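Local coordinates for cystathionine beta-lyases/cystathionine gamma-synthases (Corynebacterium glutamicum, PDB 5X5H), which probably catalyses the pyridoxal-phosphate-dependent joining of O-succinyl-L-homoserine and L-cysteine into L,L-cystathionine, releasing succinate, in methionine biosynthesis, at residues E150-I162 with P284-Q298. Numbering follows the deposited sequence.
Sequences ETPTNPALGITDI and PGLKNHPGHEVAAKQ. With PLP (pyridoxal-5'-phosphate), chain B.
The side-chain carbonyl of Q298 is gripped by two donors: the backbone N of I162 binds OE1 at 3.0 Å, in the carbonyl plane and on a lone pair, and a water shared with D161 OD1 donates to the same oxygen. The contact as a whole joins the PLP-binding domain, of the aminotransferase-like fold (fold type I), to the C-terminal domain: the loop 150-162 follows strand 144-150 of the large sheet, and helix 292-298 packs on it. NE2 of the Q298 amide binds T160 O at 2.8 Å, nearly straight at 164°, and a second water links it to T151 OG1. The amide, read from both ends by backbone, is thereby fixed in its rotation. Near the start of this loop, E150 and N154 line the cofactor pocket, N154 ND2 making a weak bond to O3 of the pyridoxal phosphate. On the solvent side, K297 NZ forms a salt bridge with D161 OD2, coming from above the carboxylate plane, while D161 OD1 caps the N of A164 at the start of the next helix. Between the Q298 amide and the H289 ring lies I159. Its chi1 of -52° sets CG2 against V294 CG1 at 3.6 Å, whereas CD1 reaches P284 CB and A295 CB. The same CG2 lies 3.7 Å from the carbonyl O of G291, the helix N-cap. Farther along, the H289 ring is sandwiched between P284 N and P290 CD, and its NE2 donates to L157 O at 2.7 Å, from 53° above the carbonyl plane.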
ATOM      1  N   GLU A 150       8.805  10.711  31.102  1.00 14.22           N
ATOM      2  CA  GLU A 150       8.565  11.370  29.837  1.00 14.18           C
ATOM      3  C   GLU A 150       9.188  12.709  29.936  1.00 15.36           C
ATOM      4  O   GLU A 150       8.920  13.434  30.910  1.00 17.94           O
ATOM      5  CB  GLU A 150       7.133  11.686  29.566  1.00 19.53           C
ATOM      6  CG  GLU A 150       6.316  10.660  29.132  1.00 21.05           C
ATOM      7  CD  GLU A 150       4.882  11.110  28.913  1.00 20.93           C
ATOM      8  OE1 GLU A 150       4.528  12.271  28.598  1.00 19.80           O
ATOM      9  OE2 GLU A 150       4.064  10.214  28.969  1.00 22.57           O
ATOM     10  N   THR A 151       9.989  13.201  28.989  1.00 14.32           N
ATOM     11  CA  THR A 151      10.471  14.563  29.029  1.00 14.50           C
ATOM     12  C   THR A 151      10.749  15.071  27.619  1.00 15.44           C
ATOM     13  O   THR A 151      11.504  14.425  26.886  1.00 14.09           O
ATOM     14  CB  THR A 151      11.695  14.676  29.958  1.00 14.11           C
ATOM     15  OG1 THR A 151      12.114  16.038  30.056  1.00 14.83           O
ATOM     16  CG2 THR A 151      12.917  13.892  29.590  1.00 14.37           C
ATOM     17  N   PRO A 152      10.114  16.174  27.199  1.00 13.44           N
ATOM     18  CA  PRO A 152       9.085  16.917  27.895  1.00 14.20           C
ATOM     19  C   PRO A 152       7.844  16.110  28.063  1.00 15.61           C
ATOM     20  O   PRO A 152       7.511  15.257  27.192  1.00 15.44           O
ATOM     21  CB  PRO A 152       8.818  18.119  26.970  1.00 13.85           C
ATOM     22  CG  PRO A 152      10.060  18.233  26.071  1.00 13.87           C
ATOM     23  CD  PRO A 152      10.471  16.759  25.881  1.00 14.33           C
ATOM     24  N   THR A 153       7.100  16.369  29.120  1.00 12.75           N
ATOM     25  CA  THR A 153       5.851  15.637  29.350  1.00 13.51           C
ATOM     26  C   THR A 153       4.687  16.031  28.495  1.00 13.77           C
ATOM     27  O   THR A 153       4.629  17.188  27.956  1.00 14.23           O
ATOM     28  CB  THR A 153       5.364  15.751  30.838  1.00 15.80           C
ATOM     29  OG1 THR A 153       5.005  17.131  31.087  1.00 16.94           O
ATOM     30  CG2 THR A 153       6.386  15.347  31.798  1.00 16.20           C
ATOM     31  N   ASN A 154       3.704  15.127  28.282  1.00 15.91           N
ATOM     32  CA  ASN A 154       2.545  15.413  27.470  1.00 15.12           C
ATOM     33  C   ASN A 154       1.421  15.587  28.446  1.00 18.27           C
ATOM     34  O   ASN A 154       1.100  14.570  29.139  1.00 18.07           O
ATOM     35  CB  ASN A 154       2.262  14.102  26.654  1.00 16.06           C
ATOM     36  CG  ASN A 154       1.071  14.185  25.779  1.00 17.06           C
ATOM     37  OD1 ASN A 154       0.311  15.172  25.779  1.00 16.51           O
ATOM     38  ND2 ASN A 154       0.917  13.153  24.874  1.00 18.83           N
ATOM     39  N   PRO A 155       0.781  16.751  28.585  1.00 16.00           N
ATOM     40  CA  PRO A 155       0.875  17.883  27.641  1.00 16.01           C
ATOM     41  C   PRO A 155       1.657  19.067  28.214  1.00 17.22           C
ATOM     42  O   PRO A 155       1.859  20.062  27.445  1.00 19.11           O
ATOM     43  CB  PRO A 155      -0.523  18.266  27.451  1.00 16.74           C
ATOM     44  CG  PRO A 155      -1.125  18.125  28.884  1.00 15.60           C
ATOM     45  CD  PRO A 155      -0.424  16.942  29.462  1.00 16.57           C
ATOM     46  N   ALA A 156       2.033  19.108  29.488  1.00 15.99           N
ATOM     47  CA  ALA A 156       2.579  20.333  30.072  1.00 16.77           C
ATOM     48  C   ALA A 156       3.983  20.636  29.809  1.00 16.97           C
ATOM     49  O   ALA A 156       4.528  21.688  30.228  1.00 17.09           O
ATOM     50  CB  ALA A 156       2.271  20.322  31.600  1.00 21.12           C
ATOM     51  N   LEU A 157       4.700  19.747  29.122  1.00 14.65           N
ATOM     52  CA  LEU A 157       6.076  19.959  28.763  1.00 14.46           C
ATOM     53  C   LEU A 157       6.999  20.130  29.932  1.00 14.09           C
ATOM     54  O   LEU A 157       8.032  20.768  29.859  1.00 15.82           O
ATOM     55  CB  LEU A 157       6.231  21.057  27.715  1.00 15.38           C
ATOM     56  CG  LEU A 157       5.253  20.939  26.569  1.00 14.38           C
ATOM     57  CD1 LEU A 157       5.280  22.079  25.609  1.00 17.29           C
ATOM     58  CD2 LEU A 157       5.444  19.676  25.678  1.00 17.37           C
ATOM     59  N   GLY A 158       6.686  19.384  31.010  1.00 15.25           N
ATOM     60  CA  GLY A 158       7.592  19.323  32.135  1.00 15.39           C
ATOM     61  C   GLY A 158       8.888  18.643  31.836  1.00 15.32           C
ATOM     62  O   GLY A 158       8.924  17.699  30.977  1.00 15.85           O
ATOM     63  N   ILE A 159       9.984  18.997  32.454  1.00 14.95           N
ATOM     64  CA  ILE A 159      11.289  18.538  32.129  1.00 14.76           C
ATOM     65  C   ILE A 159      11.942  17.740  33.264  1.00 16.41           C
ATOM     66  O   ILE A 159      11.917  18.220  34.435  1.00 18.79           O
ATOM     67  CB  ILE A 159      12.265  19.688  31.752  1.00 15.76           C
ATOM     68  CG1 ILE A 159      11.682  20.580  30.664  1.00 15.57           C
ATOM     69  CG2 ILE A 159      13.709  19.253  31.506  1.00 16.38           C
ATOM     70  CD1 ILE A 159      11.486  19.810  29.336  1.00 15.60           C
ATOM     71  N   THR A 160      12.491  16.590  33.012  1.00 15.50           N
ATOM     72  CA  THR A 160      13.200  15.793  33.987  1.00 15.15           C
ATOM     73  C   THR A 160      14.621  15.723  33.633  1.00 17.95           C
ATOM     74  O   THR A 160      14.981  15.481  32.446  1.00 16.20           O
ATOM     75  CB  THR A 160      12.619  14.364  33.970  1.00 16.08           C
ATOM     76  OG1 THR A 160      11.285  14.404  34.448  1.00 19.59           O
ATOM     77  CG2 THR A 160      13.350  13.407  34.899  1.00 17.75           C
ATOM     78  N   ASP A 161      15.547  15.780  34.612  1.00 16.12           N
ATOM     79  CA  ASP A 161      16.945  15.655  34.420  1.00 14.86           C
ATOM     80  C   ASP A 161      17.297  14.177  34.307  1.00 16.82           C
ATOM     81  O   ASP A 161      17.366  13.442  35.296  1.00 16.56           O
ATOM     82  CB  ASP A 161      17.694  16.308  35.628  1.00 15.96           C
ATOM     83  CG  ASP A 161      19.157  16.381  35.444  1.00 20.27           C
ATOM     84  OD1 ASP A 161      19.817  15.540  34.811  1.00 20.67           O
ATOM     85  OD2 ASP A 161      19.767  17.360  36.093  1.00 23.47           O
ATOM     86  N   ILE A 162      17.452  13.744  33.029  1.00 15.84           N
ATOM     87  CA  ILE A 162      17.602  12.288  32.790  1.00 17.65           C
ATOM     88  C   ILE A 162      18.848  11.712  33.516  1.00 15.72           C
ATOM     89  O   ILE A 162      18.745  10.647  34.128  1.00 16.81           O
ATOM     90  CB  ILE A 162      17.667  12.010  31.277  1.00 15.98           C
ATOM     91  CG1 ILE A 162      16.351  12.366  30.611  1.00 16.64           C
ATOM     92  CG2 ILE A 162      17.927  10.526  31.014  1.00 16.63           C
ATOM     93  CD1 ILE A 162      16.425  12.561  29.109  1.00 16.13           C
ATOM     94  N   PRO A 284       9.555  24.592  26.440  1.00 13.07           N
ATOM     95  CA  PRO A 284      10.805  24.405  27.107  1.00 12.93           C
ATOM     96  C   PRO A 284      11.889  25.445  26.829  1.00 13.86           C
ATOM     97  O   PRO A 284      12.850  25.610  27.645  1.00 15.69           O
ATOM     98  CB  PRO A 284      11.229  22.929  26.771  1.00 13.89           C
ATOM     99  CG  PRO A 284       9.958  22.316  26.421  1.00 13.93           C
ATOM    100  CD  PRO A 284       9.157  23.335  25.732  1.00 12.70           C
ATOM    101  N   GLY A 285      11.841  26.111  25.696  1.00 13.10           N
ATOM    102  CA  GLY A 285      12.828  27.110  25.357  1.00 13.83           C
ATOM    103  C   GLY A 285      12.622  28.455  26.007  1.00 14.85           C
ATOM    104  O   GLY A 285      13.584  29.231  25.922  1.00 15.89           O
ATOM    105  N   LEU A 286      11.556  28.671  26.706  1.00 14.16           N
ATOM    106  CA  LEU A 286      11.352  29.962  27.428  1.00 14.53           C
ATOM    107  C   LEU A 286      12.169  29.921  28.716  1.00 14.92           C
ATOM    108  O   LEU A 286      12.181  28.938  29.473  1.00 15.91           O
ATOM    109  CB  LEU A 286       9.904  30.245  27.637  1.00 14.67           C
ATOM    110  CG  LEU A 286       9.061  30.210  26.382  1.00 16.40           C
ATOM    111  CD1 LEU A 286       7.630  30.472  26.694  1.00 17.73           C
ATOM    112  CD2 LEU A 286       9.543  31.162  25.302  1.00 18.70           C
ATOM    113  N   LYS A 287      12.845  31.066  29.002  1.00 16.62           N
ATOM    114  CA  LYS A 287      13.678  31.115  30.212  1.00 16.83           C
ATOM    115  C   LYS A 287      12.967  30.784  31.545  1.00 16.18           C
ATOM    116  O   LYS A 287      13.632  30.137  32.408  1.00 19.08           O
ATOM    117  CB  LYS A 287      14.354  32.499  30.369  1.00 17.21           C
ATOM    118  CG  LYS A 287      15.332  32.776  29.267  1.00 18.07           C
ATOM    119  CD  LYS A 287      16.149  34.081  29.599  1.00 19.80           C
ATOM    120  CE  LYS A 287      16.965  34.633  28.453  1.00 24.43           C
ATOM    121  NZ  LYS A 287      18.098  33.756  28.129  1.00 26.38           N
ATOM    122  N   ASN A 288      11.698  31.076  31.688  1.00 15.16           N
ATOM    123  CA  ASN A 288      11.010  30.801  32.917  1.00 16.19           C
ATOM    124  C   ASN A 288      10.302  29.494  32.952  1.00 16.30           C
ATOM    125  O   ASN A 288       9.616  29.147  33.882  1.00 17.77           O
ATOM    126  CB  ASN A 288      10.025  31.916  33.266  1.00 18.12           C
ATOM    127  CG  ASN A 288      10.725  33.193  33.683  1.00 19.04           C
ATOM    128  OD1 ASN A 288      11.191  33.262  34.833  1.00 21.72           O
ATOM    129  ND2 ASN A 288      10.937  34.108  32.721  1.00 18.56           N
ATOM    130  N   HIS A 289      10.360  28.743  31.816  1.00 15.42           N
ATOM    131  CA  HIS A 289       9.693  27.446  31.854  1.00 17.03           C
ATOM    132  C   HIS A 289      10.439  26.620  32.851  1.00 14.05           C
ATOM    133  O   HIS A 289      11.654  26.608  32.943  1.00 17.02           O
ATOM    134  CB  HIS A 289       9.871  26.753  30.480  1.00 15.70           C
ATOM    135  CG  HIS A 289       9.103  25.497  30.367  1.00 14.97           C
ATOM    136  ND1 HIS A 289       7.748  25.521  30.192  1.00 15.51           N
ATOM    137  CD2 HIS A 289       9.484  24.202  30.484  1.00 15.51           C
ATOM    138  CE1 HIS A 289       7.316  24.249  30.158  1.00 17.98           C
ATOM    139  NE2 HIS A 289       8.343  23.449  30.351  1.00 16.26           N
ATOM    140  N   PRO A 290       9.670  25.896  33.724  1.00 17.93           N
ATOM    141  CA  PRO A 290      10.355  25.138  34.792  1.00 20.21           C
ATOM    142  C   PRO A 290      11.259  24.075  34.163  1.00 20.16           C
ATOM    143  O   PRO A 290      10.794  23.370  33.261  1.00 20.19           O
ATOM    144  CB  PRO A 290       9.203  24.569  35.593  1.00 20.87           C
ATOM    145  CG  PRO A 290       8.097  25.520  35.367  1.00 25.54           C
ATOM    146  CD  PRO A 290       8.232  25.820  33.863  1.00 18.73           C
ATOM    147  N   GLY A 291      12.486  24.032  34.535  1.00 19.98           N
ATOM    148  CA  GLY A 291      13.404  23.066  33.969  1.00 19.27           C
ATOM    149  C   GLY A 291      14.041  23.509  32.698  1.00 17.23           C
ATOM    150  O   GLY A 291      14.810  22.740  32.117  1.00 17.03           O
ATOM    151  N   HIS A 292      13.857  24.785  32.333  1.00 14.15           N
ATOM    152  CA  HIS A 292      14.505  25.287  31.112  1.00 14.85           C
ATOM    153  C   HIS A 292      16.000  24.995  31.033  1.00 15.07           C
ATOM    154  O   HIS A 292      16.540  24.577  30.005  1.00 17.00           O
ATOM    155  CB  HIS A 292      14.287  26.843  30.946  1.00 15.23           C
ATOM    156  CG  HIS A 292      15.116  27.455  29.882  1.00 16.56           C
ATOM    157  ND1 HIS A 292      14.865  27.254  28.535  1.00 17.17           N
ATOM    158  CD2 HIS A 292      16.291  28.130  29.942  1.00 17.71           C
ATOM    159  CE1 HIS A 292      15.817  27.876  27.822  1.00 18.08           C
ATOM    160  NE2 HIS A 292      16.680  28.453  28.659  1.00 19.22           N
ATOM    161  N   GLU A 293      16.769  25.197  32.127  1.00 17.95           N
ATOM    162  CA  GLU A 293      18.179  24.976  32.131  1.00 18.10           C
ATOM    163  C   GLU A 293      18.533  23.471  31.948  1.00 17.32           C
ATOM    164  O   GLU A 293      19.512  23.185  31.230  1.00 19.37           O
ATOM    165  CB  GLU A 293      18.837  25.605  33.402  1.00 25.46           C
ATOM    166  CG  GLU A 293      18.610  27.127  33.353  1.00 35.91           C
ATOM    167  CD  GLU A 293      19.655  27.970  32.621  1.00 49.22           C
ATOM    168  OE1 GLU A 293      20.502  28.581  33.334  1.00 63.11           O
ATOM    169  OE2 GLU A 293      19.603  28.092  31.366  1.00 60.21           O
ATOM    170  N   VAL A 294      17.720  22.613  32.517  1.00 16.63           N
ATOM    171  CA  VAL A 294      17.853  21.137  32.307  1.00 17.04           C
ATOM    172  C   VAL A 294      17.558  20.865  30.826  1.00 16.20           C
ATOM    173  O   VAL A 294      18.338  20.141  30.215  1.00 17.42           O
ATOM    174  CB  VAL A 294      16.955  20.378  33.238  1.00 17.15           C
ATOM    175  CG1 VAL A 294      16.975  18.884  32.900  1.00 20.10           C
ATOM    176  CG2 VAL A 294      17.467  20.572  34.705  1.00 20.13           C
ATOM    177  N   ALA A 295      16.518  21.477  30.283  1.00 16.23           N
ATOM    178  CA  ALA A 295      16.232  21.167  28.897  1.00 17.11           C
ATOM    179  C   ALA A 295      17.344  21.579  27.995  1.00 18.14           C
ATOM    180  O   ALA A 295      17.668  20.912  27.045  1.00 18.35           O
ATOM    181  CB  ALA A 295      14.967  21.858  28.460  1.00 14.65           C
ATOM    182  N   ALA A 296      17.963  22.772  28.238  1.00 16.46           N
ATOM    183  CA  ALA A 296      18.971  23.294  27.356  1.00 18.21           C
ATOM    184  C   ALA A 296      20.214  22.423  27.443  1.00 19.89           C
ATOM    185  O   ALA A 296      20.904  22.404  26.462  1.00 20.79           O
ATOM    186  CB  ALA A 296      19.243  24.738  27.801  1.00 18.67           C
ATOM    187  N   LYS A 297      20.456  21.714  28.535  1.00 17.55           N
ATOM    188  CA  LYS A 297      21.612  20.801  28.603  1.00 21.11           C
ATOM    189  C   LYS A 297      21.392  19.507  27.885  1.00 20.11           C
ATOM    190  O   LYS A 297      22.339  18.991  27.307  1.00 25.86           O
ATOM    191  CB  LYS A 297      22.174  20.571  29.997  1.00 28.03           C
ATOM    192  CG  LYS A 297      21.293  20.006  31.041  1.00 32.09           C
ATOM    193  CD  LYS A 297      22.109  19.683  32.318  1.00 38.65           C
ATOM    194  CE  LYS A 297      21.377  18.695  33.207  1.00 38.48           C
ATOM    195  NZ  LYS A 297      21.609  18.955  34.666  1.00 38.21           N
ATOM    196  N   GLN A 298      20.166  19.002  27.862  1.00 16.17           N
ATOM    197  CA  GLN A 298      19.965  17.638  27.388  1.00 17.84           C
ATOM    198  C   GLN A 298      19.233  17.632  26.042  1.00 18.34           C
ATOM    199  O   GLN A 298      19.156  16.523  25.450  1.00 18.99           O
ATOM    200  CB  GLN A 298      19.241  16.800  28.418  1.00 17.70           C
ATOM    201  CG  GLN A 298      17.857  17.113  28.747  1.00 18.47           C
ATOM    202  CD  GLN A 298      17.252  16.338  29.929  1.00 15.14           C
ATOM    203  OE1 GLN A 298      17.969  15.723  30.771  1.00 17.44           O
ATOM    204  NE2 GLN A 298      15.960  16.432  30.035  1.00 17.50           N
TER
HETATM  205  N1  PLP B 401       3.683   8.414  24.668  1.00 14.06           N
HETATM  206  C2  PLP B 401       3.456   9.663  24.328  1.00 13.94           C
HETATM  207  C2A PLP B 401       4.339  10.700  24.935  1.00 15.89           C
HETATM  208  C3  PLP B 401       2.576   9.945  23.337  1.00 15.46           C
HETATM  209  O3  PLP B 401       2.319  11.231  22.916  1.00 19.57           O
HETATM  210  C4  PLP B 401       1.823   8.937  22.710  1.00 14.37           C
HETATM  211  C4A PLP B 401       0.857   9.282  21.652  1.00 23.97           C
HETATM  212  C5  PLP B 401       1.950   7.615  23.199  1.00 12.05           C
HETATM  213  C6  PLP B 401       2.915   7.419  24.172  1.00 13.76           C
HETATM  214  C5A PLP B 401       1.111   6.438  22.705  1.00 12.61           C
HETATM  215  O4P PLP B 401       1.496   6.036  21.347  1.00 13.21           O
HETATM  216  P   PLP B 401       0.418   5.423  20.360  1.00 12.35           P
HETATM  217  O1P PLP B 401      -0.688   6.448  20.202  1.00 13.29           O
HETATM  218  O2P PLP B 401       1.301   5.202  19.147  1.00 11.62           O
HETATM  219  O3P PLP B 401      -0.068   4.100  20.956  1.00 11.73           O
HETATM  220  O   HOH W   1      13.758  16.999  27.991  1.00 16.24           O
HETATM  221  O   HOH W   2       9.729  21.044  34.387  1.00 24.73           O
HETATM  222  O   HOH W   3      20.299  15.125  32.150  1.00 20.92           O
HETATM  223  O   HOH W   4      22.509  16.086  35.633  1.00 36.27           O